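Local atomic coordinates of 3-Hydroxyacyl-CoA dehydrogenase (Ralstonia eutropha H16, PDB entry 4PZC), a protein that catalyses the NAD+-dependent oxidation of (S)-3-hydroxyacyl-CoA thioesters, such as 3-hydroxybutyryl-CoA, to the corresponding 3-ketoacyl-CoA. Residues A[3-8]-A[81-86]; A[76-81]-A[105-110]; A[25-30]-A[172-177]; A[133-138]-A[161-166]. All blocks are in the same frame, centred on the assembly; numbering follows the deposited sequence.

Interaction 1: residues A[3-8]-A[81-86]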
loop_
_atom_site.group_PDB
_atom_site.type_symbol
_atom_site.label_atom_id
_atom_site.label_comp_id
_atom_site.label_asym_id
_atom_site.label_seq_id
_atom_site.Cartn_x
_atom_site.Cartn_y
_atom_site.Cartn_z
ATOM N N ILE A 3 15.890 -11.857 -30.841
ATOM C CA ILE A 3 16.194 -12.672 -29.656
ATOM C C ILE A 3 15.274 -13.891 -29.623
ATOM O O ILE A 3 14.084 -13.752 -29.358
ATOM C CB ILE A 3 15.988 -11.903 -28.327
ATOM C CG1 ILE A 3 17.006 -10.773 -28.173
ATOM C CG2 ILE A 3 16.110 -12.847 -27.133
ATOM C CD1 ILE A 3 16.771 -9.910 -26.951
ATOM N N ARG A 4 15.815 -15.074 -29.901
ATOM C CA ARG A 4 15.065 -16.327 -29.712
ATOM C C ARG A 4 15.730 -17.298 -28.706
ATOM O O ARG A 4 15.126 -18.311 -28.318
ATOM C CB ARG A 4 14.791 -17.000 -31.075
ATOM C CG ARG A 4 13.451 -16.598 -31.712
ATOM C CD ARG A 4 13.208 -17.156 -33.125
ATOM N NE ARG A 4 14.010 -18.341 -33.467
ATOM C CZ ARG A 4 13.726 -19.605 -33.139
ATOM N NH1 ARG A 4 12.640 -19.915 -32.437
ATOM N NH2 ARG A 4 14.546 -20.578 -33.515
ATOM N N THR A 5 16.940 -16.964 -28.253
ATOM C CA THR A 5 17.671 -17.788 -27.298
ATOM C C THR A 5 18.232 -16.983 -26.124
ATOM O O THR A 5 19.126 -16.157 -26.313
ATOM C CB THR A 5 18.841 -18.502 -27.976
ATOM O OG1 THR A 5 18.355 -19.198 -29.121
ATOM C CG2 THR A 5 19.490 -19.507 -27.010
ATOM N N VAL A 6 17.732 -17.286 -24.920
ATOM C CA VAL A 6 18.053 -16.561 -23.679
ATOM C C VAL A 6 18.923 -17.358 -22.705
ATOM O O VAL A 6 18.491 -18.384 -22.148
ATOM C CB VAL A 6 16.765 -16.184 -22.919
ATOM C CG1 VAL A 6 17.059 -15.727 -21.492
ATOM C CG2 VAL A 6 16.005 -15.115 -23.685
ATOM N N GLY A 7 20.133 -16.851 -22.475
ATOM C CA GLY A 7 20.984 -17.341 -21.396
ATOM C C GLY A 7 20.384 -17.065 -20.019
ATOM O O GLY A 7 19.757 -16.023 -19.800
ATOM N N ILE A 8 20.550 -18.023 -19.106
ATOM C CA ILE A 8 20.238 -17.828 -17.691
ATOM C C ILE A 8 21.358 -18.405 -16.844
ATOM O O ILE A 8 21.665 -19.588 -16.972
ATOM C CB ILE A 8 18.942 -18.539 -17.291
ATOM C CG1 ILE A 8 17.776 -17.932 -18.061
ATOM C CG2 ILE A 8 18.711 -18.423 -15.783
ATOM C CD1 ILE A 8 16.421 -18.488 -17.686
ATOM N N LYS A 81 27.461 -18.893 -25.534
ATOM C CA LYS A 81 27.750 -18.398 -26.881
ATOM C C LYS A 81 26.527 -18.620 -27.795
ATOM O O LYS A 81 26.261 -17.816 -28.688
ATOM C CB LYS A 81 28.983 -19.075 -27.491
ATOM C CG LYS A 81 30.334 -18.690 -26.886
ATOM C CD LYS A 81 31.509 -19.187 -27.746
ATOM C CE LYS A 81 32.834 -19.232 -26.995
ATOM N NZ LYS A 81 33.573 -17.946 -27.114
ATOM N N ALA A 82 25.767 -19.690 -27.564
ATOM C CA ALA A 82 24.566 -19.967 -28.378
ATOM C C ALA A 82 23.386 -19.016 -28.096
ATOM O O ALA A 82 22.281 -19.255 -28.581
ATOM C CB ALA A 82 24.116 -21.409 -28.169
ATOM N N THR A 83 23.615 -17.939 -27.341
ATOM C CA THR A 83 22.535 -17.178 -26.738
ATOM C C THR A 83 22.529 -15.743 -27.215
ATOM O O THR A 83 23.586 -15.173 -27.476
ATOM C CB THR A 83 22.678 -17.178 -25.208
ATOM O OG1 THR A 83 23.952 -16.640 -24.844
ATOM C CG2 THR A 83 22.575 -18.595 -24.667
ATOM N N ASP A 84 21.329 -15.167 -27.313
ATOM C CA ASP A 84 21.133 -13.762 -27.719
ATOM C C ASP A 84 21.410 -12.802 -26.554
ATOM O O ASP A 84 21.867 -11.687 -26.761
ATOM C CB ASP A 84 19.702 -13.533 -28.246
ATOM C CG ASP A 84 19.297 -14.538 -29.338
ATOM O OD1 ASP A 84 20.145 -14.927 -30.170
ATOM O OD2 ASP A 84 18.118 -14.949 -29.362
ATOM N N ILE A 85 21.144 -13.258 -25.333
ATOM C CA ILE A 85 21.232 -12.430 -24.128
ATOM C C ILE A 85 21.309 -13.324 -22.878
ATOM O O ILE A 85 20.743 -14.431 -22.856
ATOM C CB ILE A 85 19.998 -11.512 -24.016
ATOM C CG1 ILE A 85 19.863 -10.929 -22.605
ATOM C CG2 ILE A 85 18.726 -12.290 -24.336
ATOM C CD1 ILE A 85 18.854 -9.809 -22.491
ATOM N N VAL A 86 21.985 -12.833 -21.837
ATOM C CA VAL A 86 22.189 -13.597 -20.609
ATOM C C VAL A 86 21.695 -12.868 -19.347
ATOM O O VAL A 86 22.047 -11.710 -19.094
ATOM C CB VAL A 86 23.677 -13.945 -20.435
ATOM C CG1 VAL A 86 23.845 -15.104 -19.454
ATOM C CG2 VAL A 86 24.298 -14.297 -21.784
#

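Interaction 2: residues A[76-81]-A[105-110]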
loop_
_atom_site.group_PDB
_atom_site.type_symbol
_atom_site.label_atom_id
_atom_site.label_comp_id
_atom_site.label_asym_id
_atom_site.label_seq_id
_atom_site.Cartn_x
_atom_site.Cartn_y
_atom_site.Cartn_z
ATOM N N SER A 76 28.244 -25.993 -18.676
ATOM C CA SER A 76 29.285 -25.334 -19.443
ATOM C C SER A 76 28.780 -23.945 -19.696
ATOM O O SER A 76 27.684 -23.753 -20.216
ATOM C CB SER A 76 29.527 -26.038 -20.776
ATOM O OG SER A 76 29.221 -27.418 -20.675
ATOM N N TYR A 77 29.595 -22.972 -19.353
ATOM C CA TYR A 77 29.185 -21.589 -19.439
ATOM C C TYR A 77 29.565 -21.071 -20.823
ATOM O O TYR A 77 29.213 -19.948 -21.191
ATOM C CB TYR A 77 29.818 -20.783 -18.307
ATOM C CG TYR A 77 29.924 -21.594 -17.036
ATOM C CD1 TYR A 77 31.005 -22.477 -16.835
ATOM C CD2 TYR A 77 28.947 -21.510 -16.044
ATOM C CE1 TYR A 77 31.113 -23.239 -15.684
ATOM C CE2 TYR A 77 29.044 -22.271 -14.883
ATOM C CZ TYR A 77 30.131 -23.134 -14.708
ATOM O OH TYR A 77 30.250 -23.896 -13.568
ATOM N N ASP A 78 30.275 -21.909 -21.587
ATOM C CA ASP A 78 30.470 -21.691 -23.022
ATOM C C ASP A 78 29.157 -21.839 -23.806
ATOM O O ASP A 78 29.037 -21.296 -24.905
ATOM C CB ASP A 78 31.554 -22.627 -23.581
ATOM C CG ASP A 78 32.970 -22.121 -23.297
ATOM O OD1 ASP A 78 33.456 -21.276 -24.088
ATOM O OD2 ASP A 78 33.595 -22.571 -22.299
ATOM N N ASP A 79 28.163 -22.528 -23.239
ATOM C CA ASP A 79 26.865 -22.701 -23.921
ATOM C C ASP A 79 26.153 -21.358 -24.128
ATOM O O ASP A 79 25.276 -21.213 -24.978
ATOM C CB ASP A 79 25.986 -23.713 -23.161
ATOM C CG ASP A 79 26.544 -25.153 -23.237
ATOM O OD1 ASP A 79 27.656 -25.335 -23.765
ATOM O OD2 ASP A 79 25.893 -26.110 -22.770
ATOM N N LEU A 80 26.599 -20.365 -23.372
ATOM C CA LEU A 80 26.102 -19.000 -23.486
ATOM C C LEU A 80 26.587 -18.266 -24.745
ATOM O O LEU A 80 26.172 -17.130 -24.986
ATOM C CB LEU A 80 26.482 -18.214 -22.220
ATOM C CG LEU A 80 26.003 -18.876 -20.915
ATOM C CD1 LEU A 80 26.392 -18.073 -19.681
ATOM C CD2 LEU A 80 24.499 -19.110 -20.956
ATOM N N LYS A 81 27.461 -18.893 -25.534
ATOM C CA LYS A 81 27.750 -18.398 -26.881
ATOM C C LYS A 81 26.527 -18.620 -27.795
ATOM O O LYS A 81 26.261 -17.816 -28.688
ATOM C CB LYS A 81 28.983 -19.075 -27.491
ATOM C CG LYS A 81 30.334 -18.690 -26.886
ATOM C CD LYS A 81 31.509 -19.187 -27.746
ATOM C CE LYS A 81 32.834 -19.232 -26.995
ATOM N NZ LYS A 81 33.573 -17.946 -27.114
ATOM N N ASP A 105 30.695 -12.076 -19.439
ATOM C CA ASP A 105 31.244 -11.096 -20.383
ATOM C C ASP A 105 32.387 -11.723 -21.186
ATOM O O ASP A 105 32.513 -11.492 -22.387
ATOM C CB ASP A 105 31.728 -9.864 -19.617
ATOM C CG ASP A 105 32.112 -8.707 -20.518
ATOM O OD1 ASP A 105 31.452 -8.503 -21.550
ATOM O OD2 ASP A 105 33.051 -7.955 -20.165
ATOM N N GLY A 106 33.205 -12.528 -20.500
ATOM C CA GLY A 106 34.239 -13.385 -21.121
ATOM C C GLY A 106 33.780 -14.289 -22.263
ATOM O O GLY A 106 34.440 -14.369 -23.284
ATOM N N ILE A 107 32.644 -14.956 -22.111
ATOM C CA ILE A 107 32.166 -15.881 -23.137
ATOM C C ILE A 107 31.497 -15.148 -24.318
ATOM O O ILE A 107 31.993 -15.198 -25.434
ATOM C CB ILE A 107 31.228 -16.967 -22.535
ATOM C CG1 ILE A 107 32.021 -18.016 -21.741
ATOM C CG2 ILE A 107 30.473 -17.702 -23.628
ATOM C CD1 ILE A 107 32.806 -17.478 -20.569
ATOM N N VAL A 108 30.381 -14.469 -24.069
ATOM C CA VAL A 108 29.517 -13.962 -25.150
ATOM C C VAL A 108 30.114 -12.851 -26.015
ATOM O O VAL A 108 31.057 -12.153 -25.602
ATOM C CB VAL A 108 28.153 -13.468 -24.599
ATOM C CG1 VAL A 108 27.440 -14.589 -23.845
ATOM C CG2 VAL A 108 28.314 -12.217 -23.730
ATOM N N GLY A 109 29.527 -12.690 -27.210
ATOM C CA GLY A 109 29.939 -11.674 -28.191
ATOM C C GLY A 109 29.602 -10.234 -27.797
ATOM O O GLY A 109 28.675 -9.980 -27.003
ATOM N N GLU A 110 30.365 -9.296 -28.370
ATOM C CA GLU A 110 30.247 -7.854 -28.081
ATOM C C GLU A 110 28.826 -7.272 -28.169
ATOM O O GLU A 110 28.497 -6.328 -27.437
ATOM C CB GLU A 110 31.170 -7.034 -28.999
ATOM C CG GLU A 110 32.477 -6.590 -28.346
ATOM C CD GLU A 110 33.037 -5.290 -28.929
ATOM O OE1 GLU A 110 33.151 -5.174 -30.172
ATOM O OE2 GLU A 110 33.376 -4.380 -28.139
#

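Interaction 3: residues A[25-30]-A[172-177]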
loop_
_atom_site.group_PDB
_atom_site.type_symbol
_atom_site.label_atom_id
_atom_site.label_comp_id
_atom_site.label_asym_id
_atom_site.label_seq_id
_atom_site.Cartn_x
_atom_site.Cartn_y
_atom_site.Cartn_z
ATOM N N VAL A 25 6.479 -19.332 -23.716
ATOM C CA VAL A 25 6.326 -18.406 -24.827
ATOM C C VAL A 25 7.042 -18.961 -26.066
ATOM O O VAL A 25 7.108 -18.306 -27.110
ATOM C CB VAL A 25 6.877 -17.023 -24.436
ATOM C CG1 VAL A 25 6.788 -16.051 -25.599
ATOM C CG2 VAL A 25 6.121 -16.481 -23.228
ATOM N N GLY A 26 7.562 -20.182 -25.951
ATOM C CA GLY A 26 8.317 -20.817 -27.025
ATOM C C GLY A 26 9.698 -20.225 -27.234
ATOM O O GLY A 26 10.142 -20.069 -28.370
ATOM N N LEU A 27 10.394 -19.904 -26.147
ATOM C CA LEU A 27 11.729 -19.315 -26.260
ATOM C C LEU A 27 12.821 -20.268 -25.791
ATOM O O LEU A 27 12.640 -20.991 -24.809
ATOM C CB LEU A 27 11.801 -18.001 -25.487
ATOM C CG LEU A 27 11.216 -16.766 -26.179
ATOM C CD1 LEU A 27 11.448 -15.542 -25.301
ATOM C CD2 LEU A 27 11.816 -16.565 -27.567
ATOM N N ASN A 28 13.955 -20.244 -26.495
ATOM C CA ASN A 28 15.047 -21.185 -26.251
ATOM C C ASN A 28 15.875 -20.714 -25.090
ATOM O O ASN A 28 16.355 -19.583 -25.102
ATOM C CB ASN A 28 15.940 -21.304 -27.479
ATOM C CG ASN A 28 15.148 -21.527 -28.743
ATOM O OD1 ASN A 28 15.173 -20.693 -29.657
ATOM N ND2 ASN A 28 14.402 -22.641 -28.790
ATOM N N VAL A 29 16.036 -21.574 -24.091
ATOM C CA VAL A 29 16.721 -21.197 -22.860
ATOM C C VAL A 29 17.931 -22.073 -22.585
ATOM O O VAL A 29 17.797 -23.283 -22.424
ATOM C CB VAL A 29 15.788 -21.311 -21.635
ATOM C CG1 VAL A 29 16.532 -20.933 -20.360
ATOM C CG2 VAL A 29 14.559 -20.437 -21.802
ATOM N N VAL A 30 19.105 -21.455 -22.517
ATOM C CA VAL A 30 20.308 -22.113 -21.996
ATOM C C VAL A 30 20.424 -21.786 -20.495
ATOM O O VAL A 30 20.726 -20.643 -20.134
ATOM C CB VAL A 30 21.578 -21.640 -22.757
ATOM C CG1 VAL A 30 22.847 -22.225 -22.152
ATOM C CG2 VAL A 30 21.494 -21.999 -24.231
ATOM N N LYS A 172 7.731 -7.853 -22.807
ATOM C CA LYS A 172 6.365 -7.845 -23.305
ATOM C C LYS A 172 6.091 -9.223 -23.860
ATOM O O LYS A 172 5.052 -9.794 -23.559
ATOM C CB LYS A 172 6.137 -6.778 -24.372
ATOM C CG LYS A 172 5.933 -5.357 -23.840
ATOM C CD LYS A 172 5.035 -4.548 -24.781
ATOM C CE LYS A 172 4.881 -3.096 -24.360
ATOM N NZ LYS A 172 6.189 -2.403 -24.445
ATOM N N GLN A 173 7.046 -9.773 -24.615
ATOM C CA GLN A 173 6.889 -11.112 -25.171
ATOM C C GLN A 173 6.718 -12.200 -24.100
ATOM O O GLN A 173 6.029 -13.186 -24.324
ATOM C CB GLN A 173 8.039 -11.479 -26.108
ATOM C CG GLN A 173 7.629 -12.583 -27.080
ATOM C CD GLN A 173 8.787 -13.224 -27.834
ATOM O OE1 GLN A 173 9.450 -12.582 -28.644
ATOM N NE2 GLN A 173 9.008 -14.515 -27.593
ATOM N N LEU A 174 7.325 -12.023 -22.934
ATOM C CA LEU A 174 7.070 -12.923 -21.798
ATOM C C LEU A 174 5.700 -12.719 -21.111
ATOM O O LEU A 174 5.352 -13.467 -20.194
ATOM C CB LEU A 174 8.187 -12.792 -20.755
ATOM C CG LEU A 174 9.476 -13.616 -20.954
ATOM C CD1 LEU A 174 10.394 -13.064 -22.036
ATOM C CD2 LEU A 174 10.247 -13.717 -19.644
ATOM N N GLY A 175 4.929 -11.709 -21.530
ATOM C CA GLY A 175 3.644 -11.387 -20.896
ATOM C C GLY A 175 3.748 -10.659 -19.565
ATOM O O GLY A 175 2.761 -10.550 -18.857
ATOM N N LYS A 176 4.940 -10.174 -19.217
ATOM C CA LYS A 176 5.126 -9.314 -18.047
ATOM C C LYS A 176 4.974 -7.857 -18.470
ATOM O O LYS A 176 5.298 -7.498 -19.603
ATOM C CB LYS A 176 6.540 -9.448 -17.440
ATOM C CG LYS A 176 7.113 -10.841 -17.260
ATOM C CD LYS A 176 6.209 -11.674 -16.386
ATOM C CE LYS A 176 6.948 -12.822 -15.722
ATOM N NZ LYS A 176 5.984 -13.899 -15.351
ATOM N N TYR A 177 4.536 -7.006 -17.546
ATOM C CA TYR A 177 4.629 -5.571 -17.771
ATOM C C TYR A 177 6.005 -5.010 -17.386
ATOM O O TYR A 177 6.428 -5.115 -16.239
ATOM C CB TYR A 177 3.506 -4.794 -17.073
ATOM C CG TYR A 177 2.821 -3.920 -18.084
ATOM C CD1 TYR A 177 3.518 -2.885 -18.706
ATOM C CD2 TYR A 177 1.514 -4.180 -18.494
ATOM C CE1 TYR A 177 2.921 -2.106 -19.681
ATOM C CE2 TYR A 177 0.903 -3.398 -19.463
ATOM C CZ TYR A 177 1.612 -2.362 -20.052
ATOM O OH TYR A 177 1.018 -1.582 -21.017
#

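Interaction 4: residues A[133-138]-A[161-166]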
loop_
_atom_site.group_PDB
_atom_site.type_symbol
_atom_site.label_atom_id
_atom_site.label_comp_id
_atom_site.label_asym_id
_atom_site.label_seq_id
_atom_site.Cartn_x
_atom_site.Cartn_y
_atom_site.Cartn_z
ATOM N N ALA A 133 29.321 -1.850 -21.187
ATOM C CA ALA A 133 28.266 -1.390 -20.288
ATOM C C ALA A 133 26.947 -1.122 -21.019
ATOM O O ALA A 133 25.900 -1.532 -20.543
ATOM C CB ALA A 133 28.728 -0.143 -19.566
ATOM N N ASP A 134 26.995 -0.465 -22.180
ATOM C CA ASP A 134 25.774 -0.117 -22.907
ATOM C C ASP A 134 24.911 -1.329 -23.245
ATOM O O ASP A 134 23.703 -1.213 -23.498
ATOM C CB ASP A 134 26.093 0.662 -24.180
ATOM C CG ASP A 134 26.528 -0.238 -25.329
ATOM O OD1 ASP A 134 27.696 -0.686 -25.274
ATOM O OD2 ASP A 134 25.713 -0.472 -26.277
ATOM N N ARG A 135 25.535 -2.494 -23.251
ATOM C CA ARG A 135 24.811 -3.745 -23.446
ATOM C C ARG A 135 24.400 -4.378 -22.105
ATOM O O ARG A 135 23.928 -5.505 -22.080
ATOM C CB ARG A 135 25.665 -4.717 -24.274
ATOM C CG ARG A 135 25.896 -4.267 -25.706
ATOM C CD ARG A 135 24.715 -4.673 -26.571
ATOM N NE ARG A 135 24.237 -3.571 -27.405
ATOM C CZ ARG A 135 23.028 -3.505 -27.959
ATOM N NH1 ARG A 135 22.139 -4.487 -27.794
ATOM N NH2 ARG A 135 22.705 -2.442 -28.685
ATOM N N PHE A 136 24.561 -3.651 -21.001
ATOM C CA PHE A 136 24.184 -4.167 -19.694
ATOM C C PHE A 136 22.942 -3.468 -19.181
ATOM O O PHE A 136 22.854 -2.243 -19.237
ATOM C CB PHE A 136 25.307 -3.988 -18.678
ATOM C CG PHE A 136 25.017 -4.646 -17.367
ATOM C CD1 PHE A 136 25.316 -5.969 -17.170
ATOM C CD2 PHE A 136 24.398 -3.954 -16.348
ATOM C CE1 PHE A 136 25.024 -6.583 -15.970
ATOM C CE2 PHE A 136 24.100 -4.561 -15.145
ATOM C CZ PHE A 136 24.412 -5.878 -14.956
ATOM N N ILE A 137 22.007 -4.246 -18.650
ATOM C CA ILE A 137 20.762 -3.701 -18.134
ATOM C C ILE A 137 20.369 -4.482 -16.881
ATOM O O ILE A 137 20.872 -5.573 -16.666
ATOM C CB ILE A 137 19.658 -3.807 -19.191
ATOM C CG1 ILE A 137 18.547 -2.797 -18.908
ATOM C CG2 ILE A 137 19.091 -5.221 -19.232
ATOM C CD1 ILE A 137 17.402 -2.840 -19.897
ATOM N N GLY A 138 19.513 -3.911 -16.036
ATOM C CA GLY A 138 19.042 -4.573 -14.811
ATOM C C GLY A 138 17.605 -5.021 -14.952
ATOM O O GLY A 138 16.815 -4.371 -15.629
ATOM N N ASP A 161 19.906 3.061 -25.338
ATOM C CA ASP A 161 18.491 3.036 -25.729
ATOM C C ASP A 161 18.128 1.715 -26.411
ATOM O O ASP A 161 17.052 1.138 -26.189
ATOM C CB ASP A 161 18.174 4.206 -26.656
ATOM C CG ASP A 161 18.219 5.528 -25.941
ATOM O OD1 ASP A 161 17.765 5.573 -24.786
ATOM O OD2 ASP A 161 18.710 6.515 -26.526
ATOM N N THR A 162 19.057 1.247 -27.232
ATOM C CA THR A 162 18.878 0.024 -27.983
ATOM C C THR A 162 18.748 -1.206 -27.077
ATOM O O THR A 162 17.857 -2.048 -27.306
ATOM C CB THR A 162 20.062 -0.192 -28.947
ATOM O OG1 THR A 162 20.512 1.074 -29.470
ATOM C CG2 THR A 162 19.665 -1.148 -30.069
ATOM N N THR A 163 19.645 -1.302 -26.082
ATOM C CA THR A 163 19.655 -2.408 -25.124
ATOM C C THR A 163 18.354 -2.382 -24.393
ATOM O O THR A 163 17.771 -3.424 -24.080
ATOM C CB THR A 163 20.734 -2.267 -24.028
ATOM O OG1 THR A 163 22.046 -2.264 -24.600
ATOM C CG2 THR A 163 20.645 -3.423 -23.053
ATOM N N HIS A 164 17.913 -1.171 -24.097
ATOM C CA HIS A 164 16.677 -0.994 -23.369
ATOM C C HIS A 164 15.482 -1.551 -24.143
ATOM O O HIS A 164 14.746 -2.381 -23.607
ATOM C CB HIS A 164 16.477 0.469 -23.000
ATOM C CG HIS A 164 15.065 0.816 -22.694
ATOM N ND1 HIS A 164 14.367 0.229 -21.665
ATOM C CD2 HIS A 164 14.215 1.687 -23.288
ATOM C CE1 HIS A 164 13.142 0.723 -21.639
ATOM N NE2 HIS A 164 13.023 1.608 -22.613
ATOM N N ALA A 165 15.304 -1.135 -25.395
ATOM C CA ALA A 165 14.105 -1.531 -26.163
ATOM C C ALA A 165 14.047 -3.042 -26.415
ATOM O O ALA A 165 12.980 -3.675 -26.343
ATOM C CB ALA A 165 14.022 -0.767 -27.470
ATOM N N ALA A 166 15.215 -3.602 -26.700
ATOM C CA ALA A 166 15.391 -5.048 -26.845
ATOM C C ALA A 166 14.813 -5.739 -25.651
ATOM O O ALA A 166 13.893 -6.557 -25.765
ATOM C CB ALA A 166 16.870 -5.389 -26.955
#

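Interaction 1: residues A[3-8]-A[81-86]
Thr-5 and Asp-84 grip each other through two hydrogen bonds. Asp-84 N gives its hydrogen to Thr-5 O at 2.6 Å. In return, Thr-5 N reaches Asp-84 OD2 at 2.6 Å with a nearly straight N-H...O angle of 168°; the donor sits above the carboxylate, 47° out of its plane. The chi1 of -52°, which sets CG of Asp-84 beside its own backbone N, turns the carboxylate to the backbone N-H groups where strand 5-9 begins. Arg-4 N lies near the same oxygen, but that pair is bent and implausibly short, so it is a doubtful bond. Two residues further on, Gly-7 N donates to Ile-85 O in a bent bond, and Gly-7 pairs with Val-86 in parallel register, their CA atoms 4.0 Å apart. On one face of the sheet, Ile-85 CG2 is shared: Ile-3 CG2 meets it at 3.9 Å, and Val-6 CG2, lying alongside and pointing the same way, at 4.0 Å. On the other, Val-86 CG1 packs against the backbone of Gly-7. Outward from this pairing, Val-6 and Ile-8 bond to strand 28-32 on the far edge of strand 5-9, and Ile-8 packs on helix 13-23. Strand 5-9 thus lies between parallel strands 28-32 and 85-88 and runs into the glycine-rich turn (Gly-10, Gly-12, Gly-15) and helix 13-23, the dinucleotide-binding start of a Rossmann fold.

Interaction 2: residues A[76-81]-A[105-110]
This is a small apolar contact at the protein surface, where Ile-107, at the C-terminal end of helix 94-107, presses against the turn that leads from strand 71-72 toward strand 85-88. No hydrogen bond joins the two segments, and they bury 239 Å² in all, so the evidence lies in the packing. Ile-107 makes the largest single contribution, with both of its branches. Its chi1 of -74° puts CG1 beside the backbone N and leaves CG2 anti to it. CG1 lies 3.5 Å from Tyr-77 O, and CG2 reaches Asp-78 CA at 4.0 Å and Lys-81 CG at 3.4 Å. The side chains of Lys-81 and Ile-107 cross at about a right angle, so the methyl meets the lysine's aliphatic stem from its flank. Beyond that stem the lysine chain bends at chi4 (-90°), which carries NZ to 3.6 Å from Ile-107 O; no hydrogen bond is made, yet an ammonium group beside the carbonyl of the helix's last residue would probably be electrostatically favourable. Val-108, where the chain leaves helical geometry, sets CG1 against the Leu-80 carbonyl and the base of its side chain, 4.1 Å from Leu-80 CB. The receiving turn keeps its shape through a short 3-10 segment, with Lys-81 N bonded to Asp-78 O at 2.9 Å. Inward of the contact, Leu-80 and Val-108 both rest on Val-86 of strand 85-88, while Leu-80 and Tyr-77 reach across to strand 28-32, so the turn and the helix end together cover parts of both strands.

Interaction 3: residues A[25-30]-A[172-177]
Val-25 points its two methyls at Gln-173 and Leu-174, at the C-terminal end of the helix that starts at 161. Its CG1, anti to the backbone N (chi1 177°), lies 3.2 Å from Gln-173 O and 3.4 Å from Gln-173 NE2, while CG2 lies near Gln-173 O as well and touches Leu-174 CA at 4.0 Å. Gly-26 then ends helix 13-23 in a Schellman motif, its positive phi (73°) turning the chain toward the sheet. Leu-27 follows, and here the extended Gln-173 side chain comes from the opposite direction: as modelled, NE2 sits 3.5 Å from Leu-27 CG, about equally far from both terminal methyls. The amide nitrogen therefore ends against aliphatic carbons, with no hydrogen bond across the contact. A further apolar touch joins Leu-27 CD1 to Leu-174 CD1 at 4.2 Å, and both leucines lean on helix 13-23, at Cys-22 and Ala-21. From Asn-28 onward the segment enters strand 28-32 and bonds to strand 5-9. In the other segment Gly-175 follows its helix with a second Schellman motif. Two helix C-termini, each leading into a strand, thus meet, and the first belongs to the beta-alpha-beta crossover 5-32 that opens the Rossmann NAD-binding domain.

Interaction 4: residues A[133-138]-A[161-166]
Strand 136-138 and helix 161-166 run at 49° to each other, their axes 8.6 Å apart at closest, which brings Ile-137 against Thr-163 and His-164. Ile-137 touches at two points: CB meets Thr-163 CG2 at 4.0 Å, and the terminal CD1 reaches His-164 CA at 4.0 Å, so the isoleucine touches a side chain and the helix backbone at once. Just before the strand, Arg-135 bends at chi2 (-84°) and again at chi3, which folds its guanidinium back toward the helix. Thr-163 OG1 then stands over the centre of one face of that group, 3.7 Å above its plane, while Thr-162 CG2 lies at its edge, in plane, 3.6 Å from Arg-135 NH2. Neither threonine hydrogen-bonds to the arginine. The close approach of Thr-163 OG1 to Asp-134 O is doubtful as modelled; the clearer polar partner is Ser-160 OG, hydrogen-bonded to both of these oxygens just ahead of the helix. Asp-134 has Arg-132 as its main ionic partner, and its own link to Arg-135 NE is long. Beyond the contact, Ile-137 also packs on Ala-115 of strand 113-117, whose Ile-114 and Ser-116 share backbone bonds with Arg-135 and Ile-137, while Phe-136 turns from helix 161-173 to rest on helix 123-127; strand 136-141 is therefore sandwiched between two helices.

All four contacts belong to the NAD-binding domain, but only interaction 1 is strand-to-strand and carried by hydrogen bonds; the other three rest on packing, with no such bond across them. Interaction 2 is the surface contact, and it abuts interaction 1 directly: the two touch through apolar side chains and share Lys-81. Interaction 3 joins the same sheet from the next strand over, since Val-6 N and Ile-8 N probably bond to Asn-28 O and Val-30 O. Interactions 3 and 4 use opposite ends of helix 161-173, the former joining two helix termini, the latter a strand and the helix start. Interactions 1, 3 and 4 are partly buried.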